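Local coordinates for DUF4785 domain-containing protein (Legionella pneumophila subsp. pneumophila, PDB 4KH9) that is of unknown function but is a three-domain protein that binds calcium and carries two E-set-type beta domains after its N-terminal domain, at residues P266-M271 and S293-Q298; Q317-L322 and I352-L357. All blocks are in the same frame, centred on the assembly; numbering follows the deposited sequence.

Contact 1 (P266-M271 and S293-Q298)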
# COMPACT_ATOMS: atom_id res chain seq x y z
N PRO A 266 12.41 -3.64 13.74
CA PRO A 266 13.48 -4.68 13.76
C PRO A 266 13.56 -5.33 15.15
O PRO A 266 14.51 -5.09 15.90
CB PRO A 266 14.73 -3.87 13.40
CG PRO A 266 14.45 -2.48 13.89
CD PRO A 266 12.97 -2.27 13.74
N SER A 267 12.54 -6.13 15.49
CA SER A 267 12.34 -6.80 16.80
C SER A 267 13.40 -7.85 17.10
O SER A 267 13.53 -8.27 18.25
CB SER A 267 10.97 -7.45 16.84
OG SER A 267 10.70 -8.18 15.64
N ALA A 268 14.14 -8.30 16.07
CA ALA A 268 15.21 -9.30 16.21
C ALA A 268 16.13 -9.24 15.01
O ALA A 268 15.70 -8.85 13.91
CB ALA A 268 14.63 -10.70 16.37
N SER A 269 17.40 -9.59 15.22
CA SER A 269 18.40 -9.57 14.16
C SER A 269 19.29 -10.80 14.19
O SER A 269 19.57 -11.32 15.26
CB SER A 269 19.27 -8.32 14.27
OG SER A 269 18.50 -7.15 14.06
N LEU A 270 19.72 -11.25 13.01
CA LEU A 270 20.69 -12.34 12.84
C LEU A 270 22.09 -11.73 12.92
O LEU A 270 22.32 -10.66 12.33
CB LEU A 270 20.48 -13.09 11.52
CG LEU A 270 19.10 -13.69 11.25
CD1 LEU A 270 19.05 -14.27 9.86
CD2 LEU A 270 18.72 -14.74 12.29
N MSE A 271 23.03 -12.40 13.61
CA MSE A 271 24.39 -11.84 13.77
C MSE A 271 25.50 -12.69 13.13
O MSE A 271 26.33 -12.15 12.41
CB MSE A 271 24.70 -11.66 15.26
CG MSE A 271 23.76 -10.68 15.96
SE MSE A 271 23.99 -10.71 17.89
CE MSE A 271 25.87 -10.00 17.99
N SER A 293 8.46 -12.99 21.37
CA SER A 293 7.53 -13.31 20.28
C SER A 293 7.89 -14.62 19.66
O SER A 293 8.88 -15.24 20.04
CB SER A 293 7.54 -12.20 19.22
OG SER A 293 6.49 -12.33 18.27
N ARG A 294 7.10 -15.03 18.67
CA ARG A 294 7.40 -16.22 17.88
C ARG A 294 8.12 -15.78 16.62
O ARG A 294 7.64 -14.92 15.88
CB ARG A 294 6.13 -17.03 17.57
CG ARG A 294 6.45 -18.33 16.85
CD ARG A 294 5.19 -19.15 16.64
NE ARG A 294 5.52 -20.44 16.04
CZ ARG A 294 6.08 -21.47 16.67
NH1 ARG A 294 6.43 -21.36 17.95
NH2 ARG A 294 6.34 -22.59 16.02
N TYR A 295 9.28 -16.38 16.37
CA TYR A 295 10.10 -16.04 15.22
C TYR A 295 10.40 -17.26 14.38
O TYR A 295 10.52 -18.38 14.92
CB TYR A 295 11.43 -15.42 15.68
CG TYR A 295 11.28 -14.11 16.42
CD1 TYR A 295 11.27 -12.90 15.74
CD2 TYR A 295 11.19 -14.08 17.81
CE1 TYR A 295 11.13 -11.69 16.42
CE2 TYR A 295 11.07 -12.87 18.50
CZ TYR A 295 11.06 -11.67 17.80
OH TYR A 295 10.89 -10.48 18.46
N ALA A 296 10.55 -17.06 13.07
CA ALA A 296 10.92 -18.15 12.18
C ALA A 296 12.14 -17.78 11.41
O ALA A 296 12.20 -16.72 10.80
CB ALA A 296 9.78 -18.50 11.23
N LEU A 297 13.12 -18.65 11.46
CA LEU A 297 14.34 -18.51 10.69
C LEU A 297 14.20 -19.37 9.46
O LEU A 297 14.09 -20.59 9.59
CB LEU A 297 15.55 -18.89 11.52
CG LEU A 297 16.89 -18.95 10.79
CD1 LEU A 297 17.28 -17.58 10.20
CD2 LEU A 297 17.95 -19.48 11.70
N GLN A 298 14.21 -18.76 8.27
CA GLN A 298 14.07 -19.47 7.00
C GLN A 298 15.33 -19.34 6.17
O GLN A 298 15.88 -18.24 6.09
CB GLN A 298 12.88 -18.92 6.23
CG GLN A 298 12.28 -19.92 5.26
CD GLN A 298 11.20 -19.29 4.43
OE1 GLN A 298 11.40 -18.99 3.25
NE2 GLN A 298 10.03 -19.09 5.03
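Y295 lays its ring against A268 and S267, and further along the same two strands L297 meets L270; no hydrogen bond joins 266-271 to 293-298, and the meeting is made mainly by side chains. Its apolar part has two centres. At the first, the A268 methyl approaches the ring obliquely at its CE1-CZ side, with CB 3.6 Å from Y295 CE1 and 4.0 Å from Y295 CZ. The ring reaches it because CG of Y295 lies beside the backbone N and anti to the carbonyl carbon (chi1 -63°), which carries the phenol across to the other strand. At the second, one methyl fits against a fork: L297 CD1 is 3.8 Å from L270 CD1 and equally far from L270 CD2, the two side chains meeting at a slant. L297 gets there by its torsions, with CG anti to its backbone N (chi1 173°).

These are layers facing each other in a beta sandwich, in keeping with the E-set assignment of this domain. Strand 268-278 belongs to the four-stranded sheet, strand 293-302 to the five-stranded one, and the A268 and Y295 CA atoms stand 8.5 Å apart. V285 of strand 281-289 touches both leucines, and L351 of strand 345-353 touches both A268 and Y295.

The polar part lies at the loop end. S267 OG sits at the ring edge, in the plane of Y295 and 3.6 Å from its CE1, while S267 CB is 3.4 Å from Y295 OH. Neither hydroxyl bonds the other: Y295 OH is hydrogen-bonded to the backbone O of T291, and S267 OG to D353 OD2, which leaves two buried hydroxyls satisfied beside an otherwise apolar interface.

Contact 2 (Q317-L322 and I352-L357)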
# COMPACT_ATOMS: atom_id res chain seq x y z
N GLN A 317 13.09 -24.30 7.69
CA GLN A 317 12.52 -23.29 8.55
C GLN A 317 12.48 -23.74 10.01
O GLN A 317 11.89 -24.77 10.32
CB GLN A 317 11.10 -22.92 8.06
CG GLN A 317 10.49 -21.80 8.88
CD GLN A 317 9.19 -21.35 8.30
OE1 GLN A 317 9.15 -20.43 7.48
NE2 GLN A 317 8.10 -21.98 8.70
N ARG A 318 13.07 -22.93 10.89
CA ARG A 318 13.07 -23.13 12.34
C ARG A 318 12.20 -22.06 12.98
O ARG A 318 12.54 -20.88 12.91
CB ARG A 318 14.51 -23.08 12.90
CG ARG A 318 14.62 -23.08 14.46
CD ARG A 318 14.26 -24.41 15.13
NE ARG A 318 15.16 -25.49 14.71
CZ ARG A 318 15.10 -26.75 15.13
NH1 ARG A 318 14.19 -27.11 16.02
NH2 ARG A 318 15.95 -27.65 14.66
N ALA A 319 11.08 -22.46 13.58
CA ALA A 319 10.15 -21.54 14.26
C ALA A 319 10.09 -21.88 15.75
O ALA A 319 9.91 -23.03 16.11
CB ALA A 319 8.77 -21.62 13.62
N GLN A 320 10.31 -20.88 16.60
CA GLN A 320 10.27 -21.06 18.05
C GLN A 320 9.91 -19.76 18.75
O GLN A 320 9.92 -18.69 18.13
CB GLN A 320 11.59 -21.63 18.61
CG GLN A 320 12.87 -20.90 18.25
CD GLN A 320 14.05 -21.76 18.65
OE1 GLN A 320 14.60 -22.52 17.84
NE2 GLN A 320 14.43 -21.69 19.91
N TRP A 321 9.55 -19.86 20.04
CA TRP A 321 9.26 -18.72 20.90
C TRP A 321 10.57 -18.20 21.45
O TRP A 321 11.35 -19.01 21.97
CB TRP A 321 8.31 -19.10 22.04
CG TRP A 321 8.07 -17.96 22.99
CD1 TRP A 321 8.74 -17.69 24.15
CD2 TRP A 321 7.08 -16.93 22.84
NE1 TRP A 321 8.25 -16.53 24.72
CE2 TRP A 321 7.23 -16.05 23.93
CE3 TRP A 321 6.05 -16.70 21.91
CZ2 TRP A 321 6.43 -14.92 24.09
CZ3 TRP A 321 5.24 -15.58 22.07
CH2 TRP A 321 5.42 -14.71 23.17
N LEU A 322 10.83 -16.87 21.32
CA LEU A 322 12.09 -16.32 21.82
C LEU A 322 11.84 -15.13 22.75
O LEU A 322 11.15 -14.18 22.37
CB LEU A 322 13.04 -15.89 20.67
CG LEU A 322 13.47 -16.97 19.65
CD1 LEU A 322 14.10 -16.34 18.42
CD2 LEU A 322 14.42 -18.00 20.27
N ILE A 352 11.44 -14.05 10.39
CA ILE A 352 10.05 -13.57 10.43
C ILE A 352 9.61 -13.42 11.87
O ILE A 352 9.87 -14.31 12.67
CB ILE A 352 9.08 -14.53 9.64
CG1 ILE A 352 9.49 -14.65 8.16
CG2 ILE A 352 7.60 -14.05 9.73
CD1 ILE A 352 8.84 -15.78 7.38
N ASP A 353 8.88 -12.36 12.16
CA ASP A 353 8.25 -12.13 13.46
C ASP A 353 6.77 -12.40 13.25
O ASP A 353 6.12 -11.60 12.60
CB ASP A 353 8.52 -10.71 13.98
CG ASP A 353 7.87 -10.34 15.31
OD1 ASP A 353 7.05 -11.14 15.82
OD2 ASP A 353 8.21 -9.27 15.85
N TYR A 354 6.23 -13.50 13.82
CA TYR A 354 4.82 -13.83 13.65
C TYR A 354 3.90 -12.89 14.41
O TYR A 354 2.71 -12.83 14.10
CB TYR A 354 4.53 -15.27 14.05
CG TYR A 354 5.03 -16.25 13.02
CD1 TYR A 354 4.36 -16.44 11.83
CD2 TYR A 354 6.14 -17.05 13.28
CE1 TYR A 354 4.78 -17.38 10.89
CE2 TYR A 354 6.57 -18.00 12.36
CZ TYR A 354 5.90 -18.15 11.16
OH TYR A 354 6.32 -19.08 10.24
N GLY A 355 4.46 -12.12 15.37
CA GLY A 355 3.70 -11.10 16.08
C GLY A 355 3.36 -9.95 15.16
O GLY A 355 2.32 -9.31 15.31
N GLN A 356 4.23 -9.70 14.17
CA GLN A 356 4.08 -8.64 13.18
C GLN A 356 3.62 -9.17 11.85
O GLN A 356 3.07 -8.40 11.06
CB GLN A 356 5.42 -7.91 12.98
CG GLN A 356 5.81 -6.99 14.13
CD GLN A 356 7.04 -6.23 13.78
OE1 GLN A 356 7.01 -5.27 13.02
NE2 GLN A 356 8.18 -6.69 14.27
N LEU A 357 3.88 -10.46 11.57
CA LEU A 357 3.65 -11.13 10.30
C LEU A 357 4.46 -10.38 9.24
O LEU A 357 3.98 -10.09 8.14
CB LEU A 357 2.15 -11.27 9.96
CG LEU A 357 1.36 -12.25 10.82
CD1 LEU A 357 -0.14 -12.03 10.66
CD2 LEU A 357 1.70 -13.70 10.44
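Q317 and Y354 reach toward each other from opposite directions, over the strand that separates their own. The tyrosine brings its hydroxyl up to the end of the glutamine, and the amide and ring planes stand nearly at right angles, 86° apart. Q317 NE2 and Y354 OH are 3.7 Å apart, a polar touch too long for a hydrogen bond. The glutamine spans the gap because its CG is anti to the backbone N (chi1 -176°) and the chain beyond stays extended. Its amide is fixed on the other branch, where OE1 is hydrogen-bonded to NE2 of Q298. A319, two residues on and on the same side of its strand, meets the ring obliquely and more loosely, with CB 4.4 Å from Y354 CE2.

The tyrosine leaves the main chain at the first residue past strand 345-353, and D353 just before it shapes that bend. D353 OD1 accepts from the backbone N of G355 (2.8 Å), while OD2 accepts from NE2 of Q356 at 3.0 Å along an almost straight N-H...O path. Both donors come from above the carboxylate plane; the Q356 amide lies flat toward its acceptor. Backbone O of D353 takes two further bonds, from Q356 N and, at 2.7 Å, from L357 N. The buried carboxylate has additional partners in S293 OG and Y12 OH, so many bonds hold it in place.

D353 OD1 with G355 N forms an Asx turn, here placed in the connection of a beta hairpin. It leads strand 345-353 over to its antiparallel neighbour 358-368 at the border of the five-stranded sheet, while Y354 folds back across the outer surface of that sheet.

In the fold
The side chains that meet in the two contacts lie on opposite faces of the sheet at strand 293-302, the contact centres about 6 Å apart: contact 1 uses the strand's inward side chains, Y295 and L297, whereas A296 points outward beneath contact 2, its CB 3.4 Å from Y354 CE2. Strands 293-302 and 312-322 are antiparallel neighbours, joined for example by L297 N and R318 O at 2.7 Å. The S267 OG to D353 OD2 bond, 2.7 Å, ties the contacts at the loop end. D27 on edge strand 25-29, a calcium ligand although no ion is bound to it here, lies nearer contact 2: its side chain is about 5 Å from that of Q317, against about 11 Å from that of L297.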